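Local coordinates for protein ancestral congerin Con-anc (PDB 3AJZ) that binds beta-galactosides such as lactose as a galectin, being a reconstructed ancestor of the fish lectins called congerins, at residues 29-34 and 121-126; 44-49 and 59-64; 71-76 and 107-112. One frame throughout, in Å; residues are numbered along the deposited sequence.

Contact 1 of 3, residues 29-34 and 121-126; sequences NRFSIN and IYLAGD. With GAL (beta-D-galactopyranose), chain B.
Asn-34 and Tyr-122 face each other across two antiparallel neighbours, strands 30-36 and 117-125, in the sugar-binding sheet of the galectin beta-sandwich. The Asn-34 amide lies stacked on the tyrosine ring with the planes 17° apart, and CB of Asn-34 sits over the middle of the ring face, 3.7 Å from its centroid, as a CH-pi contact. CG of Asn-34 is anti to the carbonyl carbon (chi1 -61°), and chi2 of -86° turns ND2 toward Ser-32, where it bonds Ser-32 OG at 3.0 Å and also Tyr-122 O at 3.2 Å, the latter from above the carbonyl plane. Both partners lie in the amide plane, and OD1 is taken by His-45, so the rotation of the amide is fixed. Ser-32 OG in turn touches the methyl of Ala-124 on the same face. On the other face, turned to the sandwich core, Leu-123 CD1 lies 3.5 Å from CG1 of Ile-33 and meets the ring of Phe-31 at its edge. Beyond the paired residues the side chain of Asp-126 turns toward the start of strand 30-36: Asp-126 OD1 accepts Asn-29 N (2.8 Å) and Arg-30 N from opposite faces of the carboxylate plane, while its own N donates to Arg-30 O. Arg-30 extends from the Asn-34 face to the galactose, its guanidinium also held by Asp-47 and lying by Tyr-52; Arg-30 NH2 gives GAL O3 a bond of 2.9 Å, and NH1 adds a longer one of 3.3 Å to the same oxygen.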
loop_
_atom_site.group_PDB
_atom_site.type_symbol
_atom_site.label_atom_id
_atom_site.label_comp_id
_atom_site.label_asym_id
_atom_site.label_seq_id
_atom_site.Cartn_x
_atom_site.Cartn_y
_atom_site.Cartn_z
ATOM N N ASN A 29 3.482 7.283 21.690
ATOM C CA ASN A 29 4.616 8.189 21.843
ATOM C C ASN A 29 4.886 8.905 20.521
ATOM O O ASN A 29 5.071 10.130 20.477
ATOM C CB ASN A 29 5.876 7.439 22.273
ATOM C CG ASN A 29 5.815 6.928 23.696
ATOM O OD1 ASN A 29 5.248 7.568 24.575
ATOM N ND2 ASN A 29 6.431 5.766 23.923
ATOM N N ARG A 30 4.945 8.143 19.438
ATOM C CA ARG A 30 5.306 8.716 18.142
ATOM C C ARG A 30 5.000 7.710 17.044
ATOM O O ARG A 30 4.905 6.497 17.284
ATOM C CB ARG A 30 6.808 9.047 18.107
ATOM C CG ARG A 30 7.706 7.786 18.222
ATOM C CD ARG A 30 9.154 8.165 18.028
ATOM N NE ARG A 30 10.046 7.021 18.201
ATOM C CZ ARG A 30 11.191 6.859 17.539
ATOM N NH1 ARG A 30 11.950 5.806 17.816
ATOM N NH2 ARG A 30 11.623 7.767 16.663
ATOM N N PHE A 31 4.855 8.216 15.817
ATOM C CA PHE A 31 4.867 7.337 14.646
ATOM C C PHE A 31 5.559 8.061 13.491
ATOM O O PHE A 31 5.507 9.290 13.418
ATOM C CB PHE A 31 3.446 6.895 14.251
ATOM C CG PHE A 31 2.669 7.965 13.533
ATOM C CD1 PHE A 31 1.973 8.921 14.252
ATOM C CD2 PHE A 31 2.676 8.018 12.127
ATOM C CE1 PHE A 31 1.242 9.930 13.586
ATOM C CE2 PHE A 31 1.955 9.020 11.445
ATOM C CZ PHE A 31 1.252 9.965 12.165
ATOM N N SER A 32 6.132 7.297 12.555
ATOM C CA SER A 32 6.780 7.908 11.393
ATOM C C SER A 32 6.316 7.423 10.029
ATOM O O SER A 32 5.889 6.279 9.872
ATOM C CB SER A 32 8.323 7.805 11.469
ATOM O OG SER A 32 8.693 6.433 11.540
ATOM N N ILE A 33 6.423 8.317 9.051
ATOM C CA ILE A 33 6.316 7.977 7.650
ATOM C C ILE A 33 7.698 8.030 7.035
ATOM O O ILE A 33 8.473 8.989 7.306
ATOM C CB ILE A 33 5.382 8.953 6.935
ATOM C CG1 ILE A 33 3.961 8.764 7.460
ATOM C CG2 ILE A 33 5.382 8.684 5.439
ATOM C CD1 ILE A 33 3.017 9.833 6.988
ATOM N N ASN A 34 8.030 7.018 6.237
ATOM C CA ASN A 34 9.420 6.837 5.781
ATOM C C ASN A 34 9.386 6.545 4.309
ATOM O O ASN A 34 8.877 5.494 3.938
ATOM C CB ASN A 34 10.044 5.654 6.513
ATOM C CG ASN A 34 10.090 5.873 7.993
ATOM O OD1 ASN A 34 11.044 6.470 8.495
ATOM N ND2 ASN A 34 9.077 5.417 8.709
ATOM N N ILE A 121 7.468 3.250 0.636
ATOM C CA ILE A 121 7.002 4.040 1.781
ATOM C C ILE A 121 6.601 3.061 2.851
ATOM O O ILE A 121 5.901 2.075 2.569
ATOM C CB ILE A 121 5.789 5.028 1.464
ATOM C CG1 ILE A 121 5.337 5.790 2.736
ATOM C CG2 ILE A 121 4.640 4.308 0.706
ATOM C CD1 ILE A 121 4.272 5.110 3.600
ATOM N N TYR A 122 7.065 3.301 4.081
ATOM C CA TYR A 122 6.587 2.498 5.201
ATOM C C TYR A 122 6.290 3.291 6.456
ATOM O O TYR A 122 6.856 4.382 6.681
ATOM C CB TYR A 122 7.524 1.322 5.513
ATOM C CG TYR A 122 8.855 1.691 6.117
ATOM C CD1 TYR A 122 8.997 1.826 7.498
ATOM C CD2 TYR A 122 9.978 1.857 5.311
ATOM C CE1 TYR A 122 10.245 2.135 8.061
ATOM C CE2 TYR A 122 11.220 2.159 5.844
ATOM C CZ TYR A 122 11.346 2.310 7.210
ATOM O OH TYR A 122 12.590 2.586 7.765
ATOM N N LEU A 123 5.358 2.770 7.253
ATOM C CA LEU A 123 5.003 3.396 8.521
ATOM C C LEU A 123 5.738 2.676 9.634
ATOM O O LEU A 123 5.899 1.472 9.552
ATOM C CB LEU A 123 3.480 3.291 8.762
ATOM C CG LEU A 123 2.855 4.427 9.566
ATOM C CD1 LEU A 123 2.887 5.639 8.649
ATOM C CD2 LEU A 123 1.435 4.171 9.933
ATOM N N ALA A 124 6.150 3.427 10.662
ATOM C CA ALA A 124 6.717 2.835 11.882
ATOM C C ALA A 124 6.110 3.465 13.123
ATOM O O ALA A 124 5.630 4.615 13.098
ATOM C CB ALA A 124 8.243 3.002 11.909
ATOM N N GLY A 125 6.108 2.731 14.227
ATOM C CA GLY A 125 5.667 3.333 15.471
ATOM C C GLY A 125 4.220 3.107 15.868
ATOM O O GLY A 125 3.670 2.000 15.693
ATOM N N ASP A 126 3.643 4.103 16.519
ATOM C CA ASP A 126 2.396 3.925 17.245
ATOM C C ASP A 126 1.193 4.401 16.447
ATOM O O ASP A 126 0.436 5.270 16.896
ATOM C CB ASP A 126 2.467 4.676 18.564
ATOM C CG ASP A 126 3.657 4.231 19.445
ATOM O OD1 ASP A 126 4.237 5.082 20.170
ATOM O OD2 ASP A 126 4.020 3.030 19.348
HETATM C C1 GAL B . 16.109 9.459 16.915
HETATM C C2 GAL B . 15.135 8.261 16.877
HETATM C C3 GAL B . 15.063 7.653 15.479
HETATM C C4 GAL B . 14.740 8.771 14.476
HETATM C C5 GAL B . 15.838 9.840 14.617
HETATM C C6 GAL B . 15.621 10.987 13.649
HETATM O O2 GAL B . 15.521 7.261 17.825
HETATM O O3 GAL B . 14.073 6.655 15.457
HETATM O O4 GAL B . 13.432 9.261 14.732
HETATM O O5 GAL B . 15.830 10.427 15.917
HETATM O O6 GAL B . 16.703 11.903 13.721
#

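Contact 2 of 3, residues 44-49 and 59-64; sequences LHIDHR and IVLNSM. With GAL (beta-D-galactopyranose), chain B; BGC (beta-D-glucopyranose), chain C.
This is a buried beta-hairpin contact, antiparallel strands 42-49 and 58-65 in the middle of the sugar-binding sheet of the galectin sandwich. His-45 with Asn-62 and Asp-47 with Val-60 are hydrogen-bonded pairs whose side chains face the sugar; Ile-46 with Leu-61 and His-48 with Ile-59 are non-hydrogen-bonded pairs on the core face. There the side chains of Ile-46 and Ile-59 lie side by side, pointing the same way, CG2 to CG2 3.6 Å, and Ile-99 of the other sheet packs on Ile-46 and Leu-61. On the sugar face the extended Arg-49 crosses Val-60, whose CG2 lies over one guanidinium face, 3.4 Å above its plane. Arg-49 NE is tied to Asp-47 OD2 at 2.8 Å, in the guanidinium plane, and NH2 also has Asp-55; together these settle the group flat on the valine. Its edge is thereby presented to the disaccharide: NH1 reaches O4 and O5 of galactose, and Arg-49 NH2 bonds O3 of glucose at 2.8 Å. His-45, CG anti to N (chi1 169°), brings NE2 to within 2.8 Å of galactose O4, the ring's other nitrogen, ND1, being hydrogen-bonded to Asn-34 OD1, which fixes its rotation. Asn-62 ND2 donates to galactose O6 at 2.9 Å, nearly straight at 172°.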
loop_
_atom_site.group_PDB
_atom_site.type_symbol
_atom_site.label_atom_id
_atom_site.label_comp_id
_atom_site.label_asym_id
_atom_site.label_seq_id
_atom_site.Cartn_x
_atom_site.Cartn_y
_atom_site.Cartn_z
ATOM N N LEU A 44 13.212 10.498 3.266
ATOM C CA LEU A 44 12.364 11.385 4.029
ATOM C C LEU A 44 11.754 10.588 5.162
ATOM O O LEU A 44 10.983 9.638 4.940
ATOM C CB LEU A 44 11.271 11.964 3.116
ATOM C CG LEU A 44 10.260 12.821 3.868
ATOM C CD1 LEU A 44 10.882 14.075 4.539
ATOM C CD2 LEU A 44 9.135 13.243 2.959
ATOM N N HIS A 45 12.139 10.950 6.393
ATOM C CA HIS A 45 11.605 10.408 7.637
ATOM C C HIS A 45 10.858 11.518 8.318
ATOM O O HIS A 45 11.423 12.578 8.590
ATOM C CB HIS A 45 12.781 9.956 8.511
ATOM C CG HIS A 45 12.425 9.618 9.933
ATOM N ND1 HIS A 45 11.770 8.457 10.311
ATOM C CD2 HIS A 45 12.762 10.247 11.096
ATOM C CE1 HIS A 45 11.703 8.404 11.636
ATOM N NE2 HIS A 45 12.282 9.484 12.135
ATOM N N ILE A 46 9.569 11.300 8.573
ATOM C CA ILE A 46 8.734 12.307 9.230
ATOM C C ILE A 46 8.276 11.673 10.518
ATOM O O ILE A 46 7.438 10.773 10.487
ATOM C CB ILE A 46 7.486 12.641 8.374
ATOM C CG1 ILE A 46 7.858 12.907 6.902
ATOM C CG2 ILE A 46 6.760 13.837 8.988
ATOM C CD1 ILE A 46 6.627 12.878 5.972
ATOM N N ASP A 47 8.836 12.108 11.642
ATOM C CA ASP A 47 8.548 11.489 12.940
ATOM C C ASP A 47 7.592 12.388 13.692
ATOM O O ASP A 47 7.951 13.511 14.066
ATOM C CB ASP A 47 9.849 11.287 13.747
ATOM C CG ASP A 47 9.757 10.147 14.740
ATOM O OD1 ASP A 47 8.916 9.238 14.545
ATOM O OD2 ASP A 47 10.525 10.169 15.717
ATOM N N HIS A 48 6.382 11.893 13.935
ATOM C CA HIS A 48 5.375 12.670 14.588
ATOM C C HIS A 48 5.446 12.345 16.073
ATOM O O HIS A 48 4.938 11.304 16.504
ATOM C CB HIS A 48 4.012 12.301 14.002
ATOM C CG HIS A 48 3.962 12.422 12.511
ATOM N ND1 HIS A 48 4.358 11.413 11.665
ATOM C CD2 HIS A 48 3.556 13.439 11.714
ATOM C CE1 HIS A 48 4.206 11.797 10.409
ATOM N NE2 HIS A 48 3.713 13.026 10.413
ATOM N N ARG A 49 6.112 13.207 16.849
ATOM C CA ARG A 49 6.379 12.928 18.268
ATOM C C ARG A 49 5.373 13.573 19.192
ATOM O O ARG A 49 5.455 14.774 19.469
ATOM C CB ARG A 49 7.805 13.371 18.648
ATOM C CG ARG A 49 8.825 12.653 17.812
ATOM C CD ARG A 49 10.240 13.040 18.211
ATOM N NE ARG A 49 11.170 12.252 17.418
ATOM C CZ ARG A 49 12.488 12.279 17.534
ATOM N NH1 ARG A 49 13.221 11.502 16.747
ATOM N NH2 ARG A 49 13.076 13.085 18.411
ATOM N N ILE A 59 7.135 17.673 15.211
ATOM C CA ILE A 59 7.522 16.820 14.092
ATOM C C ILE A 59 9.021 16.931 13.981
ATOM O O ILE A 59 9.567 18.039 13.877
ATOM C CB ILE A 59 6.874 17.224 12.738
ATOM C CG1 ILE A 59 5.354 17.264 12.891
ATOM C CG2 ILE A 59 7.274 16.227 11.616
ATOM C CD1 ILE A 59 4.645 17.640 11.594
ATOM N N VAL A 60 9.697 15.780 13.973
ATOM C CA VAL A 60 11.133 15.737 13.701
ATOM C C VAL A 60 11.323 15.110 12.339
ATOM O O VAL A 60 10.854 13.992 12.096
ATOM C CB VAL A 60 11.862 14.940 14.792
ATOM C CG1 VAL A 60 13.337 14.776 14.416
ATOM C CG2 VAL A 60 11.680 15.664 16.142
ATOM N N LEU A 61 11.983 15.835 11.451
ATOM C CA LEU A 61 12.256 15.386 10.098
ATOM C C LEU A 61 13.736 15.067 9.955
ATOM O O LEU A 61 14.619 15.778 10.468
ATOM C CB LEU A 61 11.823 16.420 9.044
ATOM C CG LEU A 61 10.336 16.765 9.158
ATOM C CD1 LEU A 61 10.110 18.039 10.012
ATOM C CD2 LEU A 61 9.743 16.902 7.777
ATOM N N ASN A 62 14.032 14.002 9.242
ATOM C CA ASN A 62 15.406 13.648 8.968
ATOM C C ASN A 62 15.478 12.723 7.752
ATOM O O ASN A 62 14.481 12.392 7.105
ATOM C CB ASN A 62 16.034 13.045 10.224
ATOM C CG ASN A 62 17.559 13.247 10.296
ATOM O OD1 ASN A 62 18.190 13.734 9.354
ATOM N ND2 ASN A 62 18.143 12.887 11.449
ATOM N N SER A 63 16.690 12.336 7.398
ATOM C CA SER A 63 16.992 11.346 6.400
ATOM C C SER A 63 18.034 10.397 6.965
ATOM O O SER A 63 18.723 10.734 7.940
ATOM C CB SER A 63 17.541 12.009 5.134
ATOM O OG SER A 63 18.614 12.913 5.471
ATOM N N MET A 64 18.125 9.221 6.371
ATOM C CA MET A 64 19.079 8.191 6.794
ATOM C C MET A 64 19.850 7.693 5.584
ATOM O O MET A 64 19.265 7.296 4.578
ATOM C CB MET A 64 18.326 7.028 7.463
ATOM C CG MET A 64 19.125 5.710 7.470
ATOM S SD MET A 64 18.204 4.348 8.232
ATOM C CE MET A 64 18.166 4.898 9.863
HETATM C C1 GAL B . 16.109 9.459 16.915
HETATM C C2 GAL B . 15.135 8.261 16.877
HETATM C C3 GAL B . 15.063 7.653 15.479
HETATM C C4 GAL B . 14.740 8.771 14.476
HETATM C C5 GAL B . 15.838 9.840 14.617
HETATM C C6 GAL B . 15.621 10.987 13.649
HETATM O O2 GAL B . 15.521 7.261 17.825
HETATM O O3 GAL B . 14.073 6.655 15.457
HETATM O O4 GAL B . 13.432 9.261 14.732
HETATM O O5 GAL B . 15.830 10.427 15.917
HETATM O O6 GAL B . 16.703 11.903 13.721
HETATM C C2 BGC C . 17.619 13.132 19.685
HETATM C C3 BGC C . 16.523 12.236 19.097
HETATM C C4 BGC C . 17.088 10.931 18.544
HETATM C C5 BGC C . 17.879 10.295 19.699
HETATM C C6 BGC C . 18.517 8.960 19.355
HETATM C C1 BGC C . 18.370 12.328 20.743
HETATM O O1 BGC C . 19.475 13.064 21.196
HETATM O O2 BGC C . 17.050 14.268 20.275
HETATM O O3 BGC C . 15.839 12.925 18.072
HETATM O O4 BGC C . 16.011 10.065 18.217
HETATM O O5 BGC C . 18.894 11.198 20.093
HETATM O O6 BGC C . 19.355 9.132 18.238
#

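Contact 3 of 3, residues 71-76 and 107-112; sequences QEQRSK and VEFPNR. With BGC (beta-D-glucopyranose), chain C; GAL (beta-D-galactopyranose), chain B.
Arg-112 reaches end-on to the backbone of Gln-71, both its terminal nitrogens ending on one oxygen, where the edge of the sugar-binding sheet meets the edge strand of the opposite sheet in the galectin sandwich. Gln-71 O lies in the guanidinium plane, 2.8 Å from NH1 and 3.1 Å from NH2 of Arg-112. CZ of Phe-109 lies over one guanidinium face, toward its rim, and NH2 also serves Ser-63 and Asn-62, which ties the arginine to the neighbouring strand 58-65. Next to it Gln-73 stretches toward strand 106-110. Its amide stands nearly upright to the guanidinium (86°); Gln-73 NE2 lies 3.7 Å from Pro-110 CD, while OE1 approaches the Phe-109 ring obliquely. The axes of the short segments 73-75 and 107-110 stay 9.0 Å apart, and two waters span the gap, each donating to both Gln-73 OE1 and Glu-108 O. Farther along, Ser-75 OG and Val-107 CG2 touch loosely. The CB bonds of Glu-72 and Arg-74 point away from strand 106-110, and both residues belong to the glycan pocket. Arg-74, whose NE is paired with Asp-55, grips Glu-72 OE1 with NH1 (2.7 Å) and NH2, both from the same face of the carboxylate plane. This salt bridge would hold the carboxylate in place, whose other oxygen takes a hydroxyl from each sugar: Glu-72 OE2 accepts from galactose O6 at 2.7 Å and from glucose O3 at 2.6 Å.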
loop_
_atom_site.group_PDB
_atom_site.type_symbol
_atom_site.label_atom_id
_atom_site.label_comp_id
_atom_site.label_asym_id
_atom_site.label_seq_id
_atom_site.Cartn_x
_atom_site.Cartn_y
_atom_site.Cartn_z
ATOM N N GLN A 71 21.082 15.340 9.714
ATOM C CA GLN A 71 20.728 16.453 10.598
ATOM C C GLN A 71 19.207 16.626 10.722
ATOM O O GLN A 71 18.472 16.753 9.723
ATOM C CB GLN A 71 21.384 17.763 10.130
ATOM C CG GLN A 71 21.122 18.942 11.066
ATOM C CD GLN A 71 22.115 20.095 10.885
ATOM O OE1 GLN A 71 22.791 20.214 9.851
ATOM N NE2 GLN A 71 22.199 20.955 11.896
ATOM N N GLU A 72 18.732 16.669 11.955
ATOM C CA GLU A 72 17.316 16.874 12.234
ATOM C C GLU A 72 16.844 18.260 11.940
ATOM O O GLU A 72 17.590 19.262 12.076
ATOM C CB GLU A 72 17.030 16.570 13.705
ATOM C CG GLU A 72 17.208 15.119 14.019
ATOM C CD GLU A 72 17.047 14.774 15.503
ATOM O OE1 GLU A 72 16.937 15.685 16.357
ATOM O OE2 GLU A 72 17.025 13.564 15.817
ATOM N N GLN A 73 15.592 18.317 11.506
ATOM C CA GLN A 73 14.858 19.558 11.417
ATOM C C GLN A 73 13.568 19.362 12.181
ATOM O O GLN A 73 13.098 18.228 12.347
ATOM C CB GLN A 73 14.569 19.912 9.961
ATOM C CG GLN A 73 15.864 20.152 9.158
ATOM C CD GLN A 73 15.673 20.747 7.772
ATOM O OE1 GLN A 73 14.528 21.011 7.281
ATOM N NE2 GLN A 73 16.827 20.975 7.113
ATOM N N ARG A 74 13.025 20.445 12.703
ATOM C CA ARG A 74 11.833 20.355 13.542
ATOM C C ARG A 74 10.764 21.289 13.074
ATOM O O ARG A 74 11.047 22.367 12.534
ATOM C CB ARG A 74 12.153 20.628 15.014
ATOM C CG ARG A 74 12.783 19.408 15.710
ATOM C CD ARG A 74 13.273 19.676 17.149
ATOM N NE ARG A 74 13.586 18.409 17.833
ATOM C CZ ARG A 74 14.610 17.621 17.526
ATOM N NH1 ARG A 74 15.472 17.970 16.581
ATOM N NH2 ARG A 74 14.748 16.470 18.162
ATOM N N SER A 75 9.521 20.869 13.281
ATOM C CA SER A 75 8.363 21.751 13.157
ATOM C C SER A 75 7.510 21.614 14.416
ATOM O O SER A 75 7.307 20.518 14.925
ATOM C CB SER A 75 7.546 21.382 11.926
ATOM O OG SER A 75 6.373 22.211 11.839
ATOM N N LYS A 76 7.000 22.731 14.919
ATOM C CA LYS A 76 6.074 22.739 16.056
ATOM C C LYS A 76 4.614 22.748 15.611
ATOM O O LYS A 76 3.714 22.833 16.452
ATOM C CB LYS A 76 6.330 23.957 16.955
ATOM C CG LYS A 76 7.721 24.015 17.547
ATOM C CD LYS A 76 7.728 23.561 18.984
ATOM C CE LYS A 76 7.839 22.070 19.102
ATOM N NZ LYS A 76 7.757 21.637 20.538
ATOM N N VAL A 107 5.234 21.687 5.394
ATOM C CA VAL A 107 6.608 21.601 5.846
ATOM C C VAL A 107 7.445 21.315 4.605
ATOM O O VAL A 107 7.042 20.528 3.734
ATOM C CB VAL A 107 6.780 20.480 6.870
ATOM C CG1 VAL A 107 8.225 20.458 7.367
ATOM C CG2 VAL A 107 5.845 20.712 8.067
ATOM N N GLU A 108 8.592 21.985 4.500
ATOM C CA GLU A 108 9.568 21.676 3.447
ATOM C C GLU A 108 10.775 21.011 4.070
ATOM O O GLU A 108 11.189 21.353 5.183
ATOM C CB GLU A 108 10.000 22.938 2.701
ATOM C CG GLU A 108 8.838 23.491 1.871
ATOM C CD GLU A 108 9.217 24.679 1.016
ATOM O OE1 GLU A 108 10.428 24.976 0.822
ATOM O OE2 GLU A 108 8.271 25.311 0.513
ATOM N N PHE A 109 11.321 20.046 3.348
ATOM C CA PHE A 109 12.507 19.328 3.823
ATOM C C PHE A 109 13.387 19.058 2.604
ATOM O O PHE A 109 12.903 18.699 1.523
ATOM C CB PHE A 109 12.104 18.039 4.527
ATOM C CG PHE A 109 13.262 17.266 5.058
ATOM C CD1 PHE A 109 13.800 17.571 6.299
ATOM C CD2 PHE A 109 13.799 16.217 4.330
ATOM C CE1 PHE A 109 14.924 16.835 6.772
ATOM C CE2 PHE A 109 14.878 15.485 4.828
ATOM C CZ PHE A 109 15.420 15.818 6.040
ATOM N N PRO A 110 14.718 19.246 2.739
ATOM C CA PRO A 110 15.548 19.083 1.528
ATOM C C PRO A 110 15.585 17.654 0.910
ATOM O O PRO A 110 15.597 16.648 1.652
ATOM C CB PRO A 110 16.946 19.546 1.999
ATOM C CG PRO A 110 16.902 19.323 3.510
ATOM C CD PRO A 110 15.492 19.636 3.937
ATOM N N ASN A 111 15.591 17.598 -0.424
ATOM C CA ASN A 111 15.755 16.340 -1.154
ATOM C C ASN A 111 17.271 16.074 -1.147
ATOM O O ASN A 111 17.990 16.357 -2.100
ATOM C CB ASN A 111 15.176 16.478 -2.580
ATOM C CG ASN A 111 15.140 15.170 -3.393
ATOM O OD1 ASN A 111 14.433 15.102 -4.434
ATOM N ND2 ASN A 111 15.887 14.186 -3.007
ATOM N N ARG A 112 17.732 15.531 -0.034
ATOM C CA ARG A 112 19.192 15.510 0.234
ATOM C C ARG A 112 19.974 14.590 -0.696
ATOM O O ARG A 112 21.163 14.829 -0.914
ATOM C CB ARG A 112 19.466 15.166 1.707
ATOM C CG ARG A 112 19.084 16.277 2.671
ATOM C CD ARG A 112 19.106 15.820 4.129
ATOM N NE ARG A 112 19.002 16.915 5.073
ATOM C CZ ARG A 112 18.842 16.737 6.382
ATOM N NH1 ARG A 112 18.769 17.807 7.168
ATOM N NH2 ARG A 112 18.758 15.512 6.897
HETATM C C2 BGC C . 17.619 13.132 19.685
HETATM C C3 BGC C . 16.523 12.236 19.097
HETATM C C4 BGC C . 17.088 10.931 18.544
HETATM C C5 BGC C . 17.879 10.295 19.699
HETATM C C6 BGC C . 18.517 8.960 19.355
HETATM C C1 BGC C . 18.370 12.328 20.743
HETATM O O1 BGC C . 19.475 13.064 21.196
HETATM O O2 BGC C . 17.050 14.268 20.275
HETATM O O3 BGC C . 15.839 12.925 18.072
HETATM O O4 BGC C . 16.011 10.065 18.217
HETATM O O5 BGC C . 18.894 11.198 20.093
HETATM O O6 BGC C . 19.355 9.132 18.238
HETATM C C1 GAL B . 16.109 9.459 16.915
HETATM C C2 GAL B . 15.135 8.261 16.877
HETATM C C3 GAL B . 15.063 7.653 15.479
HETATM C C4 GAL B . 14.740 8.771 14.476
HETATM C C5 GAL B . 15.838 9.840 14.617
HETATM C C6 GAL B . 15.621 10.987 13.649
HETATM O O2 GAL B . 15.521 7.261 17.825
HETATM O O3 GAL B . 14.073 6.655 15.457
HETATM O O4 GAL B . 13.432 9.261 14.732
HETATM O O5 GAL B . 15.830 10.427 15.917
HETATM O O6 GAL B . 16.703 11.903 13.721
HETATM O O HOH W 1 12.003 20.865 7.933
HETATM O O HOH W 2 14.057 22.965 5.312
#

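In the fold
Contacts 1 and 2 are neighbours in one sheet, strand 30-36 bonding to strand 42-49, and contact 3 adjoins contact 2 through strands 58-65 and 68-75; along the chain, contacts 2 and 3 both fall inside the loop closed by contact 1. Contact 2 is wholly buried, contact 1 partly, and contact 3 lies at the surface. The first two are regular antiparallel pairings with an apolar core face and a polar sugar face. Contact 3 instead bridges the two sheets by an arginine and waters, without strand pairing. All three touch galactose, but glucose bonds come only from contacts 2 and 3, and contacts 1 and 3 lie about 16 Å apart between centres.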